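Local structure of protein TP_0956 (Treponema pallidum subsp. pallidum, 3U64) at residues Val204-Tyr209 and Thr225-Leu230. The protein is a lipoprotein with tetratricopeptide-type helical repeats that probably serves as the T-component of a TRAP transporter, engaging partner proteins in ligand uptake. Sequence-based numbering, arbitrary orientation.
Sequences VLTKFY and TAFEHL
Thr206 and Ala226 bring the two helices together, their CA atoms just 5.3 Å apart. Ala226 points toward helix 196-211, and its CB lies 3.5 Å from Thr206 OG1 and 4.0 Å from Thr206 N, so little separates the two backbones here. The base of Phe227 belongs to the same close packing. A chi1 of -59° sets Thr206 OG1 beside the backbone N and anti to the carbonyl carbon, which turns CG2 anti to N and toward Phe227, 4.0 Å from that residue's CB. The hydroxyl OG1 of Thr206 lies 3.2 Å from Phe227 N, yet the angle is too poor for a hydrogen bond; its partner is Trp202 O, one turn back on its own helix, so this buried polar group is satisfied without any bond across the interface. Helices 196-211 and 220-233 form a nearly antiparallel helical hairpin, their local axes 8.3 Å apart at 162°, consistent with the tetratricopeptide-repeat character of the protein. Two further side chains reach the alanine methyl more loosely: Leu205 CB approaches Ala226 CB at 4.2 Å, and the Tyr209 ring offers its edge, CD2 lying 4.4 Å from the same atom. Beyond its CB, Phe227 departs from the tight part; its ring leads away from helix 196-211 and meets Tyr245 at about 40° between planes, while Thr206 CG2 comes at it obliquely. On the outer side of helix 220-233, Thr225 and Glu228 face solvent.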
loop_
_atom_site.group_PDB
_atom_site.type_symbol
_atom_site.label_atom_id
_atom_site.label_comp_id
_atom_site.label_asym_id
_atom_site.label_seq_id
_atom_site.Cartn_x
_atom_site.Cartn_y
_atom_site.Cartn_z
ATOM N N VAL A 204 -1.804 8.071 -29.397
ATOM C CA VAL A 204 -1.750 9.309 -28.625
ATOM C C VAL A 204 -2.002 10.528 -29.523
ATOM O O VAL A 204 -2.684 11.458 -29.120
ATOM C CB VAL A 204 -0.429 9.454 -27.860
ATOM C CG1 VAL A 204 -0.391 10.775 -27.126
ATOM C CG2 VAL A 204 -0.264 8.302 -26.884
ATOM N N LEU A 205 -1.489 10.505 -30.753
ATOM C CA LEU A 205 -1.695 11.633 -31.666
ATOM C C LEU A 205 -3.164 11.766 -32.063
ATOM O O LEU A 205 -3.694 12.884 -32.183
ATOM C CB LEU A 205 -0.797 11.533 -32.912
ATOM C CG LEU A 205 0.671 11.859 -32.651
ATOM C CD1 LEU A 205 1.555 11.571 -33.871
ATOM C CD2 LEU A 205 0.780 13.315 -32.212
ATOM N N THR A 206 -3.820 10.633 -32.284
ATOM C CA THR A 206 -5.241 10.661 -32.648
ATOM C C THR A 206 -5.999 11.389 -31.550
ATOM O O THR A 206 -6.755 12.319 -31.809
ATOM C CB THR A 206 -5.824 9.252 -32.809
ATOM O OG1 THR A 206 -5.089 8.552 -33.822
ATOM C CG2 THR A 206 -7.316 9.325 -33.228
ATOM N N LYS A 207 -5.751 10.979 -30.314
ATOM C CA LYS A 207 -6.412 11.578 -29.172
ATOM C C LYS A 207 -6.083 13.056 -29.044
ATOM O O LYS A 207 -6.973 13.862 -28.813
ATOM C CB LYS A 207 -6.089 10.809 -27.895
ATOM C CG LYS A 207 -6.645 9.400 -27.932
ATOM C CD LYS A 207 -6.627 8.693 -26.566
ATOM C CE LYS A 207 -5.253 8.166 -26.235
ATOM N NZ LYS A 207 -5.269 7.426 -24.934
ATOM N N PHE A 208 -4.822 13.430 -29.238
ATOM C CA PHE A 208 -4.485 14.838 -29.145
ATOM C C PHE A 208 -5.224 15.655 -30.199
ATOM O O PHE A 208 -5.887 16.644 -29.870
ATOM C CB PHE A 208 -2.972 15.100 -29.266
ATOM C CG PHE A 208 -2.630 16.578 -29.430
ATOM C CD1 PHE A 208 -2.502 17.419 -28.313
ATOM C CD2 PHE A 208 -2.484 17.129 -30.699
ATOM C CE1 PHE A 208 -2.213 18.793 -28.462
ATOM C CE2 PHE A 208 -2.188 18.494 -30.861
ATOM C CZ PHE A 208 -2.054 19.326 -29.741
ATOM N N TYR A 209 -5.107 15.255 -31.465
ATOM C CA TYR A 209 -5.678 16.048 -32.566
ATOM C C TYR A 209 -7.169 16.185 -32.426
ATOM O O TYR A 209 -7.711 17.238 -32.703
ATOM C CB TYR A 209 -5.357 15.435 -33.926
ATOM C CG TYR A 209 -3.910 15.569 -34.280
ATOM C CD1 TYR A 209 -3.228 16.754 -34.033
ATOM C CD2 TYR A 209 -3.214 14.505 -34.832
ATOM C CE1 TYR A 209 -1.887 16.882 -34.339
ATOM C CE2 TYR A 209 -1.878 14.617 -35.140
ATOM C CZ TYR A 209 -1.218 15.802 -34.889
ATOM O OH TYR A 209 0.117 15.896 -35.199
ATOM N N THR A 225 -6.320 10.746 -40.017
ATOM C CA THR A 225 -5.127 10.228 -40.667
ATOM C C THR A 225 -4.227 9.505 -39.654
ATOM O O THR A 225 -3.652 8.452 -39.954
ATOM C CB THR A 225 -4.347 11.357 -41.356
ATOM O OG1 THR A 225 -5.146 11.906 -42.418
ATOM C CG2 THR A 225 -3.028 10.834 -41.916
ATOM N N ALA A 226 -4.105 10.068 -38.455
ATOM C CA ALA A 226 -3.331 9.409 -37.411
ATOM C C ALA A 226 -3.973 8.051 -37.073
ATOM O O ALA A 226 -3.279 7.033 -36.985
ATOM C CB ALA A 226 -3.205 10.304 -36.180
ATOM N N PHE A 227 -5.299 8.031 -36.942
ATOM C CA PHE A 227 -6.013 6.780 -36.715
ATOM C C PHE A 227 -5.843 5.748 -37.838
ATOM O O PHE A 227 -5.762 4.548 -37.570
ATOM C CB PHE A 227 -7.514 6.996 -36.458
ATOM C CG PHE A 227 -8.203 5.745 -35.967
ATOM C CD1 PHE A 227 -8.149 5.400 -34.629
ATOM C CD2 PHE A 227 -8.839 4.881 -36.859
ATOM C CE1 PHE A 227 -8.749 4.218 -34.157
ATOM C CE2 PHE A 227 -9.444 3.704 -36.404
ATOM C CZ PHE A 227 -9.400 3.372 -35.055
ATOM N N GLU A 228 -5.827 6.208 -39.088
ATOM C CA GLU A 228 -5.555 5.330 -40.216
ATOM C C GLU A 228 -4.182 4.651 -40.096
ATOM O O GLU A 228 -4.049 3.465 -40.390
ATOM C CB GLU A 228 -5.668 6.097 -41.539
ATOM C CG GLU A 228 -7.090 6.141 -42.100
ATOM C CD GLU A 228 -7.163 6.724 -43.504
ATOM O OE1 GLU A 228 -6.164 7.331 -43.963
ATOM O OE2 GLU A 228 -8.222 6.571 -44.153
ATOM N N HIS A 229 -3.161 5.395 -39.665
ATOM C CA HIS A 229 -1.852 4.787 -39.462
ATOM C C HIS A 229 -1.912 3.748 -38.337
ATOM O O HIS A 229 -1.335 2.670 -38.452
ATOM C CB HIS A 229 -0.788 5.841 -39.155
ATOM C CG HIS A 229 -0.301 6.580 -40.360
ATOM N ND1 HIS A 229 0.776 6.153 -41.111
ATOM C CD2 HIS A 229 -0.728 7.728 -40.937
ATOM C CE1 HIS A 229 0.986 7.001 -42.097
ATOM N NE2 HIS A 229 0.087 7.968 -42.014
ATOM N N LEU A 230 -2.623 4.078 -37.259
ATOM C CA LEU A 230 -2.764 3.166 -36.120
ATOM C C LEU A 230 -3.310 1.797 -36.548
ATOM O O LEU A 230 -2.783 0.751 -36.150
ATOM C CB LEU A 230 -3.653 3.783 -35.034
ATOM C CG LEU A 230 -4.038 2.928 -33.820
ATOM C CD1 LEU A 230 -2.814 2.429 -33.029
ATOM C CD2 LEU A 230 -4.968 3.720 -32.910
#